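Local coordinates for Lmo2125 protein (Listeria monocytogenes serovar 1/2a, PDB 5TU0) that binds maltose as the solute-binding lipoprotein of a bacterial carbohydrate uptake system, probably handing the sugar to a membrane transporter, at residues A128-E136 with A256-Y267. The protein carries 2 engineered substitutions. Residues are numbered along the deposited sequence; the frame is centred on the assembly and turned at random. Where two conformers were deposited one is given.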
ATOM      1  N   ALA A 128       7.005 -20.083   8.858  1.00 33.54           N
ATOM      2  CA  ALA A 128       7.384 -18.749   8.450  1.00 32.37           C
ATOM      3  C   ALA A 128       8.593 -18.278   9.261  1.00 31.01           C
ATOM      4  O   ALA A 128       8.622 -18.470  10.476  1.00 31.57           O
ATOM      5  CB  ALA A 128       6.221 -17.785   8.657  1.00 32.90           C
ATOM      6  N   PRO A 129       9.618 -17.712   8.603  1.00 29.96           N
ATOM      7  CA  PRO A 129      10.722 -17.146   9.393  1.00 29.29           C
ATOM      8  C   PRO A 129      10.174 -16.019  10.284  1.00 28.19           C
ATOM      9  O   PRO A 129       9.304 -15.249   9.839  1.00 26.29           O
ATOM     10  CB  PRO A 129      11.663 -16.576   8.332  1.00 29.16           C
ATOM     11  CG  PRO A 129      11.359 -17.358   7.101  1.00 30.06           C
ATOM     12  CD  PRO A 129       9.887 -17.630   7.155  1.00 30.23           C
ATOM     13  N   ALA A 130      10.659 -15.948  11.522  1.00 27.35           N
ATOM     14  CA  ALA A 130      10.171 -14.969  12.489  1.00 27.27           C
ATOM     15  C   ALA A 130      10.966 -13.660  12.567  1.00 26.04           C
ATOM     16  O   ALA A 130      10.423 -12.611  12.959  1.00 24.97           O
ATOM     17  CB  ALA A 130      10.121 -15.621  13.854  1.00 28.15           C
ATOM     18  N   THR A 131      12.245 -13.724  12.232  1.00 24.56           N
ATOM     19  CA  THR A 131      13.124 -12.578  12.316  1.00 24.26           C
ATOM     20  C   THR A 131      14.016 -12.473  11.089  1.00 24.54           C
ATOM     21  O   THR A 131      14.184 -13.447  10.339  1.00 26.03           O
ATOM     22  CB  THR A 131      14.069 -12.707  13.543  1.00 24.37           C
ATOM     23  OG1 THR A 131      14.970 -13.824  13.362  1.00 24.66           O
ATOM     24  CG2 THR A 131      13.301 -12.903  14.812  1.00 24.99           C
ATOM     25  N   PHE A 132      14.622 -11.302  10.905  1.00 23.89           N
ATOM     26  CA  PHE A 132      15.636 -11.163   9.868  1.00 23.87           C
ATOM     27  C   PHE A 132      16.873 -12.031  10.146  1.00 24.25           C
ATOM     28  O   PHE A 132      17.585 -12.397   9.198  1.00 23.96           O
ATOM     29  CB  PHE A 132      15.964  -9.693   9.551  1.00 23.59           C
ATOM     30  CG  PHE A 132      15.078  -9.119   8.475  1.00 23.17           C
ATOM     31  CD1 PHE A 132      13.791  -8.728   8.754  1.00 23.14           C
ATOM     32  CD2 PHE A 132      15.531  -9.019   7.167  1.00 23.38           C
ATOM     33  CE1 PHE A 132      12.961  -8.234   7.758  1.00 22.60           C
ATOM     34  CE2 PHE A 132      14.716  -8.512   6.170  1.00 23.15           C
ATOM     35  CZ  PHE A 132      13.422  -8.122   6.470  1.00 22.85           C
ATOM     36  N   LYS A 133      17.134 -12.349  11.418  0.50 25.08           N
ATOM     37  CA  LYS A 133      18.243 -13.254  11.764  0.50 26.67           C
ATOM     38  C   LYS A 133      17.953 -14.618  11.120  0.50 26.47           C
ATOM     39  O   LYS A 133      18.848 -15.248  10.563  0.50 27.04           O
ATOM     40  CB  LYS A 133      18.392 -13.419  13.280  0.50 28.11           C
ATOM     41  CG  LYS A 133      18.822 -12.179  14.057  0.50 29.14           C
ATOM     42  CD  LYS A 133      20.330 -12.039  14.209  0.50 30.46           C
ATOM     43  CE  LYS A 133      21.038 -11.736  12.917  0.50 30.56           C
ATOM     44  NZ  LYS A 133      22.502 -11.557  13.128  0.50 31.23           N
ATOM     45  N   ASP A 134      16.692 -15.047  11.191  1.00 26.18           N
ATOM     46  CA  ASP A 134      16.244 -16.316  10.589  1.00 26.53           C
ATOM     47  C   ASP A 134      16.408 -16.264   9.060  1.00 26.43           C
ATOM     48  O   ASP A 134      16.846 -17.238   8.451  1.00 26.37           O
ATOM     49  CB  ASP A 134      14.782 -16.628  10.898  1.00 26.49           C
ATOM     50  CG  ASP A 134      14.500 -16.797  12.381  1.00 27.57           C
ATOM     51  OD1 ASP A 134      15.441 -17.066  13.175  1.00 28.36           O
ATOM     52  OD2 ASP A 134      13.301 -16.660  12.754  1.00 27.74           O
ATOM     53  N   LEU A 135      16.061 -15.134   8.453  1.00 25.53           N
ATOM     54  CA  LEU A 135      16.270 -14.958   7.018  1.00 25.68           C
ATOM     55  C   LEU A 135      17.754 -14.986   6.650  1.00 26.21           C
ATOM     56  O   LEU A 135      18.114 -15.534   5.608  1.00 26.85           O
ATOM     57  CB  LEU A 135      15.653 -13.652   6.511  1.00 25.03           C
ATOM     58  CG  LEU A 135      14.139 -13.511   6.601  1.00 24.95           C
ATOM     59  CD1 LEU A 135      13.724 -12.093   6.214  1.00 24.35           C
ATOM     60  CD2 LEU A 135      13.425 -14.556   5.741  1.00 24.75           C
ATOM     61  N   GLU A 136      18.615 -14.392   7.481  1.00 26.87           N
ATOM     62  CA  GLU A 136      20.056 -14.402   7.205  1.00 27.85           C
ATOM     63  C   GLU A 136      20.577 -15.856   7.181  1.00 29.00           C
ATOM     64  O   GLU A 136      21.394 -16.223   6.316  1.00 28.98           O
ATOM     65  CB  GLU A 136      20.828 -13.549   8.228  1.00 28.41           C
ATOM     66  CG  GLU A 136      20.563 -12.045   8.087  1.00 28.15           C
ATOM     67  CD  GLU A 136      21.171 -11.206   9.194  1.00 28.69           C
ATOM     68  OE1 GLU A 136      21.992 -11.730   9.975  1.00 28.77           O
ATOM     69  OE2 GLU A 136      20.803 -10.011   9.307  1.00 27.29           O
ATOM     70  N   ALA A 256       2.805 -14.535   6.177  1.00 32.94           N
ATOM     71  CA  ALA A 256       3.097 -14.101   7.526  1.00 32.62           C
ATOM     72  C   ALA A 256       3.440 -12.618   7.588  1.00 31.39           C
ATOM     73  O   ALA A 256       3.699 -11.958   6.558  1.00 29.89           O
ATOM     74  CB  ALA A 256       4.256 -14.917   8.081  1.00 33.83           C
ATOM     75  N   LYS A 257       3.417 -12.088   8.807  1.00 30.65           N
ATOM     76  CA  LYS A 257       3.900 -10.738   9.041  1.00 29.82           C
ATOM     77  C   LYS A 257       5.352 -10.698   8.572  1.00 28.01           C
ATOM     78  O   LYS A 257       6.019 -11.737   8.504  1.00 28.49           O
ATOM     79  CB  LYS A 257       3.854 -10.384  10.535  1.00 31.24           C
ATOM     80  CG  LYS A 257       4.737 -11.281  11.403  1.00 34.14           C
ATOM     81  CD  LYS A 257       4.679 -10.931  12.883  1.00 35.70           C
ATOM     82  CE  LYS A 257       5.467  -9.679  13.210  1.00 36.13           C
ATOM     83  NZ  LYS A 257       6.935  -9.849  13.017  1.00 35.37           N
ATOM     84  N   ILE A 258       5.844  -9.516   8.265  1.00 26.63           N
ATOM     85  CA  ILE A 258       7.244  -9.373   7.859  1.00 25.88           C
ATOM     86  C   ILE A 258       8.126  -9.685   9.098  1.00 26.02           C
ATOM     87  O   ILE A 258       7.804  -9.282  10.226  1.00 26.18           O
ATOM     88  CB  ILE A 258       7.538  -7.962   7.292  1.00 25.05           C
ATOM     89  CG1 ILE A 258       6.571  -7.641   6.123  1.00 24.80           C
ATOM     90  CG2 ILE A 258       8.999  -7.861   6.871  1.00 24.62           C
ATOM     91  CD1 ILE A 258       6.623  -6.212   5.622  1.00 24.45           C
ATOM     92  N   PRO A 259       9.208 -10.450   8.913  1.00 25.26           N
ATOM     93  CA  PRO A 259      10.005 -10.753  10.091  1.00 25.69           C
ATOM     94  C   PRO A 259      10.579  -9.522  10.807  1.00 24.74           C
ATOM     95  O   PRO A 259      10.828  -8.489  10.190  1.00 23.70           O
ATOM     96  CB  PRO A 259      11.128 -11.651   9.536  1.00 26.19           C
ATOM     97  CG  PRO A 259      10.552 -12.238   8.297  1.00 26.13           C
ATOM     98  CD  PRO A 259       9.683 -11.176   7.722  1.00 25.24           C
ATOM     99  N   THR A 260      10.784  -9.669  12.112  1.00 25.50           N
ATOM    100  CA  THR A 260      11.333  -8.614  12.975  1.00 25.33           C
ATOM    101  C   THR A 260      12.777  -8.261  12.597  1.00 25.05           C
ATOM    102  O   THR A 260      13.587  -9.141  12.354  1.00 25.18           O
ATOM    103  CB  THR A 260      11.247  -9.078  14.446  1.00 26.58           C
ATOM    104  OG1 THR A 260       9.866  -9.351  14.767  1.00 27.28           O
ATOM    105  CG2 THR A 260      11.828  -8.025  15.417  1.00 26.46           C
ATOM    106  N   LEU A 261      13.084  -6.972  12.534  1.00 24.49           N
ATOM    107  CA  LEU A 261      14.423  -6.498  12.185  1.00 24.23           C
ATOM    108  C   LEU A 261      15.443  -6.789  13.288  1.00 24.76           C
ATOM    109  O   LEU A 261      15.068  -7.083  14.428  1.00 25.04           O
ATOM    110  CB  LEU A 261      14.385  -4.994  11.881  1.00 24.08           C
ATOM    111  CG  LEU A 261      13.539  -4.555  10.673  1.00 23.88           C
ATOM    112  CD1 LEU A 261      13.307  -3.046  10.642  1.00 23.68           C
ATOM    113  CD2 LEU A 261      14.183  -5.031   9.369  1.00 23.80           C
ATOM    114  N   ASN A 262      16.732  -6.700  12.941  1.00 24.65           N
ATOM    115  CA  ASN A 262      17.831  -6.940  13.871  1.00 25.27           C
ATOM    116  C   ASN A 262      17.893  -6.038  15.095  1.00 25.47           C
ATOM    117  O   ASN A 262      18.554  -6.388  16.075  1.00 25.34           O
ATOM    118  CB  ASN A 262      19.193  -6.900  13.135  1.00 25.49           C
ATOM    119  CG  ASN A 262      19.370  -8.084  12.169  1.00 25.56           C
ATOM    120  OD1 ASN A 262      18.458  -8.924  11.987  1.00 25.33           O
ATOM    121  ND2 ASN A 262      20.527  -8.139  11.541  1.00 25.51           N
ATOM    122  N   ASN A 263      17.233  -4.878  15.027  1.00 25.10           N
ATOM    123  CA  ASN A 263      17.162  -3.962  16.184  1.00 26.23           C
ATOM    124  C   ASN A 263      15.986  -4.304  17.114  1.00 27.15           C
ATOM    125  O   ASN A 263      15.740  -3.603  18.100  1.00 27.67           O
ATOM    126  CB  ASN A 263      17.035  -2.500  15.718  1.00 25.61           C
ATOM    127  CG  ASN A 263      15.775  -2.232  14.910  1.00 25.17           C
ATOM    128  OD1 ASN A 263      14.992  -3.133  14.613  1.00 24.81           O
ATOM    129  ND2 ASN A 263      15.578  -0.960  14.539  1.00 25.29           N
ATOM    130  N   GLY A 264      15.242  -5.362  16.784  1.00 27.43           N
ATOM    131  CA  GLY A 264      14.089  -5.783  17.589  1.00 28.26           C
ATOM    132  C   GLY A 264      12.799  -5.068  17.234  1.00 28.09           C
ATOM    133  O   GLY A 264      11.748  -5.342  17.838  1.00 28.82           O
ATOM    134  N   LYS A 265      12.863  -4.167  16.261  1.00 27.63           N
ATOM    135  CA  LYS A 265      11.682  -3.414  15.836  1.00 28.71           C
ATOM    136  C   LYS A 265      11.060  -4.030  14.602  1.00 27.44           C
ATOM    137  O   LYS A 265      11.706  -4.791  13.875  1.00 26.58           O
ATOM    138  CB  LYS A 265      12.032  -1.943  15.608  1.00 29.49           C
ATOM    139  CG  LYS A 265      12.546  -1.285  16.870  1.00 32.08           C
ATOM    140  CD  LYS A 265      12.681   0.218  16.735  1.00 34.61           C
ATOM    141  CE  LYS A 265      13.019   0.822  18.092  1.00 37.70           C
ATOM    142  NZ  LYS A 265      12.971   2.312  18.105  1.00 39.44           N
ATOM    143  N   GLU A 266       9.786  -3.721  14.394  1.00 26.68           N
ATOM    144  CA  GLU A 266       9.059  -4.227  13.254  1.00 26.59           C
ATOM    145  C   GLU A 266       9.348  -3.432  12.000  1.00 26.14           C
ATOM    146  O   GLU A 266       9.593  -2.225  12.041  1.00 26.09           O
ATOM    147  CB  GLU A 266       7.552  -4.219  13.526  1.00 26.97           C
ATOM    148  CG  GLU A 266       7.137  -5.106  14.682  1.00 28.77           C
ATOM    149  CD  GLU A 266       7.575  -6.550  14.474  1.00 29.84           C
ATOM    150  OE1 GLU A 266       7.222  -7.136  13.442  1.00 31.01           O
ATOM    151  OE2 GLU A 266       8.278  -7.095  15.333  1.00 31.78           O
ATOM    152  N   TYR A 267       9.338  -4.139  10.872  1.00 25.90           N
ATOM    153  CA  TYR A 267       9.431  -3.524   9.557  1.00 24.92           C
ATOM    154  C   TYR A 267       8.193  -2.607   9.513  1.00 24.24           C
ATOM    155  O   TYR A 267       7.101  -3.036   9.906  1.00 24.17           O
ATOM    156  CB  TYR A 267       9.354  -4.610   8.499  1.00 24.62           C
ATOM    157  CG  TYR A 267       9.928  -4.279   7.155  1.00 23.46           C
ATOM    158  CD1 TYR A 267       9.174  -3.610   6.185  1.00 22.81           C
ATOM    159  CD2 TYR A 267      11.208  -4.690   6.816  1.00 23.66           C
ATOM    160  CE1 TYR A 267       9.704  -3.346   4.931  1.00 22.20           C
ATOM    161  CE2 TYR A 267      11.730  -4.440   5.563  1.00 23.22           C
ATOM    162  CZ  TYR A 267      10.980  -3.775   4.628  1.00 22.72           C
ATOM    163  OH  TYR A 267      11.534  -3.516   3.388  1.00 23.11           O
TER
HETATM  164  O   HOH W   1       7.200 -13.548  10.358  1.00 32.54           O
HETATM  165  O   HOH W   2       8.121 -11.884  14.248  0.50 24.59           O
HETATM  166  O   HOH W   3      16.247 -10.016  13.161  1.00 24.47           O
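The Phe132 ring lies against Pro259, with a different leucine methyl over each face. Leu261 CD2 makes a CH-pi contact offset toward the rim, 4.1 Å from the centroid and 25° off the normal. Leu135 CD1 sits over the centre of the opposite face and meets Pro259 CG at 3.8 Å. Pro259 O and Thr260 O approach in plane at the edge, Pro259 O 3.2 Å from Phe132 CE1. Thr260 N donates to Ala130 O (3.1 Å) and Phe132 N to Thr260 O (2.8 Å), an isolated beta bridge between Thr131 and Thr260 at the helix start. In the capping box there, Thr131 OG1 accepts from Asp134 N (3.0 Å), Asp134 OD2 from Thr131 N. Glu136, extended beyond CG (chi2 172°), carries its carboxylate out to Asn262, whose ND2 meets the syn side of Glu136 OE2 at 2.9 Å, carboxylate and amide planes 71° apart. Tyr201 OH is hydrogen-bonded to the same oxygen. A water donates to Asn262 OD1 and Thr260 O, accepting from Lys133 N. This is packing within the solute-binding fold: the Tyr267 side chain lies about 12 Å from the bound glucose. Helix 132-138 is tied to the loop after strand 253-256; helix 193-208 packs on Phe132 and Leu135, strand 105-121 on Pro129 and Pro259.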